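Local coordinates for acyl-ACP thioesterase (Bacteroides thetaiotaomicron, PDB 2ESS), which probably hydrolyses fatty acyl chains from acyl carrier protein in fatty acid biosynthesis, at residues A[150-155]-A[201-206]; A[218-223]-A[228-233]. One frame throughout, in Å; residues are numbered along the deposited sequence. Where two conformers were deposited one is given.

Contact 1: residues A[150-155]-A[201-206]; sequences SRIKVT and RFEMAY
I152 lays its terminal methyl over A205 of strand 199-206, with CD1 4.1 Å from A205 CB; this is the apolar overlap between the two segments. The branch that reaches across is CG1, which stands anti to the carbonyl carbon (chi1 -59°), and the nearly extended second torsion carries CD1 on toward the strand. A little further along, I152 CG1 lies alongside the E203 carboxylate, 4.3 Å from E203 OE1, so the same side chain meets a methyl and the flank of an acid. A bound methylpentanediol, probably from the crystallisation liquor, also comes to about 4 Å from the A205 side chain. A water makes the polar connection: it accepts from S150 N at 3.1 Å and donates to E203 OE1 at a short 2.5 Å, tying the loop backbone to the strand through an acid. Within the C-terminal hotdog domain, R201, E203 and A205 occupy one face of the antiparallel sheet, while F202 and M204 point to the other and pack on helix 178-186; segment 150-155, part of the connection that follows strand 106-118, therefore passes over the face of strand 199-206 turned away from that helix. E203 is held in turn by R201, whose guanidinium grips it side-on, NE and NH2 both converging on E203 OE2. R201 NE to E203 OE2 is the straighter bond, 2.8 Å with an N-H...O angle of 161°, and comes from the anti side of the carboxylate; R201 NH2 reaches the same oxygen at 3.1 Å from above the carboxylate plane. OE2 is thus engaged twice, which probably restricts rotation of the carboxylate and leaves E203 OE1 turned to the water. R201 NH1 has a further acidic partner, E68, on the adjacent strand 58-69.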
# COMPACT_ATOMS: atom_id res chain seq x y z
N SER A 150 -14.39 21.06 -6.76
CA SER A 150 -14.97 22.14 -5.97
C SER A 150 -15.74 21.53 -4.79
O SER A 150 -15.77 20.31 -4.65
CB SER A 150 -15.87 23.03 -6.83
OG SER A 150 -16.78 22.25 -7.56
N ARG A 151 -16.33 22.39 -3.96
CA ARG A 151 -17.03 21.95 -2.76
C ARG A 151 -18.06 20.86 -3.07
O ARG A 151 -18.82 20.96 -4.03
CB ARG A 151 -17.68 23.14 -2.02
CG ARG A 151 -19.11 22.92 -1.49
CD ARG A 151 -19.32 23.46 -0.06
NE ARG A 151 -18.95 24.87 0.11
CZ ARG A 151 -19.79 25.88 0.36
NH1 ARG A 151 -21.13 25.71 0.50
NH2 ARG A 151 -19.27 27.10 0.49
N ILE A 152 -18.09 19.86 -2.23
CA ILE A 152 -18.98 18.70 -2.37
C ILE A 152 -20.11 18.83 -1.35
O ILE A 152 -19.85 19.04 -0.17
CB ILE A 152 -18.20 17.43 -2.09
CG1 ILE A 152 -17.01 17.31 -3.07
CG2 ILE A 152 -19.13 16.23 -2.05
CD1 ILE A 152 -15.91 16.35 -2.68
N LYS A 153 -21.35 18.71 -1.80
CA LYS A 153 -22.48 18.78 -0.87
C LYS A 153 -23.00 17.37 -0.51
O LYS A 153 -23.18 16.55 -1.40
CB LYS A 153 -23.61 19.62 -1.48
CG LYS A 153 -24.87 19.76 -0.59
N VAL A 154 -23.20 17.11 0.77
CA VAL A 154 -23.77 15.83 1.24
C VAL A 154 -24.96 16.10 2.19
O VAL A 154 -24.79 16.69 3.24
CB VAL A 154 -22.70 14.96 1.93
CG1 VAL A 154 -23.26 13.61 2.37
CG2 VAL A 154 -21.46 14.78 1.01
N THR A 155 -26.15 15.69 1.80
CA THR A 155 -27.37 16.01 2.56
C THR A 155 -27.71 14.97 3.64
O THR A 155 -28.25 15.34 4.69
CB THR A 155 -28.60 16.16 1.62
OG1 THR A 155 -28.39 17.26 0.73
CG2 THR A 155 -29.90 16.39 2.42
N ARG A 201 -14.60 9.14 -12.41
CA ARG A 201 -14.14 10.33 -11.70
C ARG A 201 -14.24 10.14 -10.21
O ARG A 201 -15.22 9.59 -9.72
CB ARG A 201 -14.92 11.57 -12.12
CG ARG A 201 -14.33 12.85 -11.47
CD ARG A 201 -14.71 14.03 -12.18
NE ARG A 201 -14.35 15.21 -11.40
CZ ARG A 201 -13.49 16.15 -11.75
NH1 ARG A 201 -12.79 16.06 -12.90
NH2 ARG A 201 -13.33 17.20 -10.94
N PHE A 202 -13.21 10.59 -9.51
CA PHE A 202 -13.09 10.44 -8.08
C PHE A 202 -12.51 11.72 -7.49
O PHE A 202 -11.46 12.21 -7.92
CB PHE A 202 -12.24 9.22 -7.75
CG PHE A 202 -12.05 9.00 -6.28
CD1 PHE A 202 -13.06 8.44 -5.52
CD2 PHE A 202 -10.87 9.40 -5.66
CE1 PHE A 202 -12.90 8.29 -4.16
CE2 PHE A 202 -10.71 9.24 -4.34
CZ PHE A 202 -11.73 8.67 -3.58
N GLU A 203 -13.20 12.28 -6.50
CA GLU A 203 -12.73 13.48 -5.84
C GLU A 203 -12.68 13.33 -4.33
O GLU A 203 -13.48 12.65 -3.75
CB GLU A 203 -13.64 14.65 -6.17
CG GLU A 203 -13.93 14.88 -7.62
CD GLU A 203 -14.94 15.99 -7.87
OE1 GLU A 203 -15.27 16.76 -6.94
OE2 GLU A 203 -15.44 16.07 -9.02
N MSE A 204 -11.68 13.94 -3.72
CA MSE A 204 -11.49 13.98 -2.28
C MSE A 204 -11.38 15.44 -1.89
O MSE A 204 -10.73 16.25 -2.61
CB MSE A 204 -10.19 13.33 -1.89
CG MSE A 204 -10.17 11.83 -2.10
SE MSE A 204 -11.51 10.99 -0.84
CE MSE A 204 -11.09 11.75 0.96
N ALA A 205 -12.02 15.77 -0.77
CA ALA A 205 -11.81 17.06 -0.08
C ALA A 205 -11.39 16.76 1.35
O ALA A 205 -12.09 16.07 2.08
CB ALA A 205 -13.10 17.89 -0.08
N TYR A 206 -10.27 17.32 1.77
CA TYR A 206 -9.68 16.96 3.07
C TYR A 206 -9.98 18.12 3.97
O TYR A 206 -9.48 19.23 3.76
CB TYR A 206 -8.18 16.69 2.96
CG TYR A 206 -7.89 15.45 2.16
CD1 TYR A 206 -8.04 14.18 2.76
CD2 TYR A 206 -7.53 15.51 0.83
CE1 TYR A 206 -7.83 13.02 2.03
CE2 TYR A 206 -7.31 14.34 0.11
CZ TYR A 206 -7.44 13.11 0.72
OH TYR A 206 -7.23 11.96 -0.02
O HOH W 1 -16.37 18.91 -7.64

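Contact 2: residues A[218-223]-A[228-233]; sequences FFCDEV and FHVEVK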
# COMPACT_ATOMS: atom_id res chain seq x y z
N PHE A 218 -19.68 7.24 8.08
CA PHE A 218 -19.73 7.47 6.66
C PHE A 218 -21.15 7.73 6.26
O PHE A 218 -22.03 6.95 6.58
CB PHE A 218 -19.21 6.26 5.89
CG PHE A 218 -17.76 5.98 6.12
CD1 PHE A 218 -17.33 5.43 7.30
CD2 PHE A 218 -16.82 6.32 5.18
CE1 PHE A 218 -15.98 5.21 7.53
CE2 PHE A 218 -15.51 6.09 5.41
CZ PHE A 218 -15.09 5.53 6.59
N PHE A 219 -21.37 8.84 5.55
CA PHE A 219 -22.69 9.23 5.07
C PHE A 219 -22.61 9.33 3.57
O PHE A 219 -21.58 9.75 3.02
CB PHE A 219 -23.08 10.58 5.63
CG PHE A 219 -22.99 10.64 7.10
CD1 PHE A 219 -21.76 10.74 7.73
CD2 PHE A 219 -24.14 10.60 7.88
CE1 PHE A 219 -21.67 10.78 9.11
CE2 PHE A 219 -24.06 10.67 9.25
CZ PHE A 219 -22.81 10.74 9.87
N CYS A 220 -23.71 8.98 2.91
CA CYS A 220 -23.72 8.89 1.48
C CYS A 220 -25.04 9.34 0.86
O CYS A 220 -26.10 8.93 1.31
CB CYS A 220 -23.43 7.47 1.09
SG CYS A 220 -23.22 7.32 -0.65
N ASP A 221 -24.96 10.22 -0.15
CA ASP A 221 -26.09 10.59 -1.03
C ASP A 221 -25.84 9.98 -2.39
O ASP A 221 -24.80 10.25 -2.97
CB ASP A 221 -26.13 12.11 -1.29
CG ASP A 221 -26.49 12.92 -0.09
OD1 ASP A 221 -27.10 12.39 0.87
OD2 ASP A 221 -26.17 14.13 -0.12
N GLU A 222 -26.78 9.22 -2.94
CA GLU A 222 -26.65 8.77 -4.31
C GLU A 222 -27.43 9.76 -5.16
O GLU A 222 -28.66 9.75 -5.15
CB GLU A 222 -27.15 7.33 -4.48
CG GLU A 222 -26.91 6.79 -5.89
CD GLU A 222 -27.38 5.34 -6.12
OE1 GLU A 222 -27.95 4.73 -5.18
OE2 GLU A 222 -27.20 4.83 -7.25
N VAL A 223 -26.73 10.62 -5.88
CA VAL A 223 -27.39 11.73 -6.55
C VAL A 223 -27.99 11.29 -7.90
O VAL A 223 -28.97 11.87 -8.35
CB VAL A 223 -26.48 12.97 -6.70
CG1 VAL A 223 -25.79 13.29 -5.38
CG2 VAL A 223 -25.48 12.79 -7.78
N PHE A 228 -22.19 9.38 -6.50
CA PHE A 228 -22.32 9.28 -5.07
C PHE A 228 -21.53 10.37 -4.39
O PHE A 228 -20.39 10.63 -4.73
CB PHE A 228 -21.80 7.93 -4.59
CG PHE A 228 -22.49 6.77 -5.20
CD1 PHE A 228 -22.15 6.32 -6.45
CD2 PHE A 228 -23.50 6.13 -4.51
CE1 PHE A 228 -22.80 5.22 -6.99
CE2 PHE A 228 -24.13 5.03 -5.06
CZ PHE A 228 -23.78 4.60 -6.31
N HIS A 229 -22.13 10.99 -3.39
CA HIS A 229 -21.40 11.97 -2.58
C HIS A 229 -21.30 11.40 -1.18
O HIS A 229 -22.29 10.93 -0.64
CB HIS A 229 -22.09 13.32 -2.54
CG HIS A 229 -22.20 13.99 -3.87
ND1 HIS A 229 -22.74 15.26 -4.00
CD2 HIS A 229 -21.87 13.59 -5.12
CE1 HIS A 229 -22.72 15.60 -5.28
NE2 HIS A 229 -22.21 14.61 -5.98
N VAL A 230 -20.10 11.44 -0.62
CA VAL A 230 -19.78 10.80 0.63
C VAL A 230 -19.17 11.86 1.57
O VAL A 230 -18.39 12.74 1.16
CB VAL A 230 -18.82 9.59 0.43
CG1 VAL A 230 -18.45 8.97 1.78
CG2 VAL A 230 -19.42 8.54 -0.54
N GLU A 231 -19.59 11.78 2.82
CA GLU A 231 -19.03 12.59 3.89
C GLU A 231 -18.57 11.63 4.97
O GLU A 231 -19.28 10.70 5.29
CB GLU A 231 -20.10 13.55 4.40
CG GLU A 231 -19.62 14.63 5.31
CD GLU A 231 -20.70 15.72 5.53
OE1 GLU A 231 -21.67 15.46 6.28
OE2 GLU A 231 -20.57 16.84 4.95
N VAL A 232 -17.34 11.83 5.47
CA VAL A 232 -16.81 11.11 6.60
C VAL A 232 -16.76 12.07 7.80
O VAL A 232 -16.26 13.19 7.69
CB VAL A 232 -15.39 10.53 6.35
CG1 VAL A 232 -14.97 9.61 7.51
CG2 VAL A 232 -15.32 9.76 5.03
N LYS A 233 -17.31 11.64 8.93
CA LYS A 233 -17.28 12.42 10.17
C LYS A 233 -16.55 11.66 11.28
O LYS A 233 -16.60 10.43 11.34
CB LYS A 233 -18.68 12.74 10.67
CG LYS A 233 -19.48 13.63 9.78
CD LYS A 233 -20.83 13.91 10.39
CE LYS A 233 -21.76 14.51 9.37
NZ LYS A 233 -23.11 14.82 9.97
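E231 O draws together three groups of strand 218-223: F219 N donates to it at 2.8 Å with an N-H...O angle of 166°, F218 CA makes a CA-H...O contact, and the F219 ring presents its edge, CD1 lying 3.5 Å from that oxygen. E231 N returns a bond to F219 O, and D221 and H229 form a second reciprocal pair. Beyond the backbone, the K233 and F219 side chains cross at about a right angle; the extended K233 chain brings CE over one face of the F219 ring and sets NZ 4.4 Å from the ring centroid, a cation-pi contact. An alanine here would remove that face and edge, and would probably leave the K233 chain free to turn and open a gap beside the E231 carbonyl. V223 CG1 sits 3.7 Å above the centre of the H229 ring, whose NE2 bonds to E227. On the other face, C220 SG meets the edge of the F228 ring, and E222 CG approaches F228 CE2 obliquely at 3.4 Å. Alternating hydrogen-bonded and non-hydrogen-bonded pairs, with strand axes 164° apart, show antiparallel pairing; because strands 215-224 and 227-234 are consecutive and tightly connected, they form a beta hairpin within the C-terminal hotdog sheet.

How the contacts relate
Segment 150-155 joins the two contacts, whose centres lie 9 Å apart. Its I152 end meets strand 199-206 in contact 1, and its far end reaches the hairpin of contact 2: K153 O lies 2.9 Å from H229 ND1, a probable hydrogen bond, and T155 N is 2.5 Å from D221 OD2, a probable hydrogen bond whose shortness makes its exact geometry doubtful. V154 packs between these two points, with CG2 3.7 Å from V230 O. In the sheet, strand 238-247 separates 199-206 from 227-234, with 215-224 beyond, so the loop spans four neighbouring strands of the C-terminal domain. Both contacts lie away from the calcium site at D171 and H175.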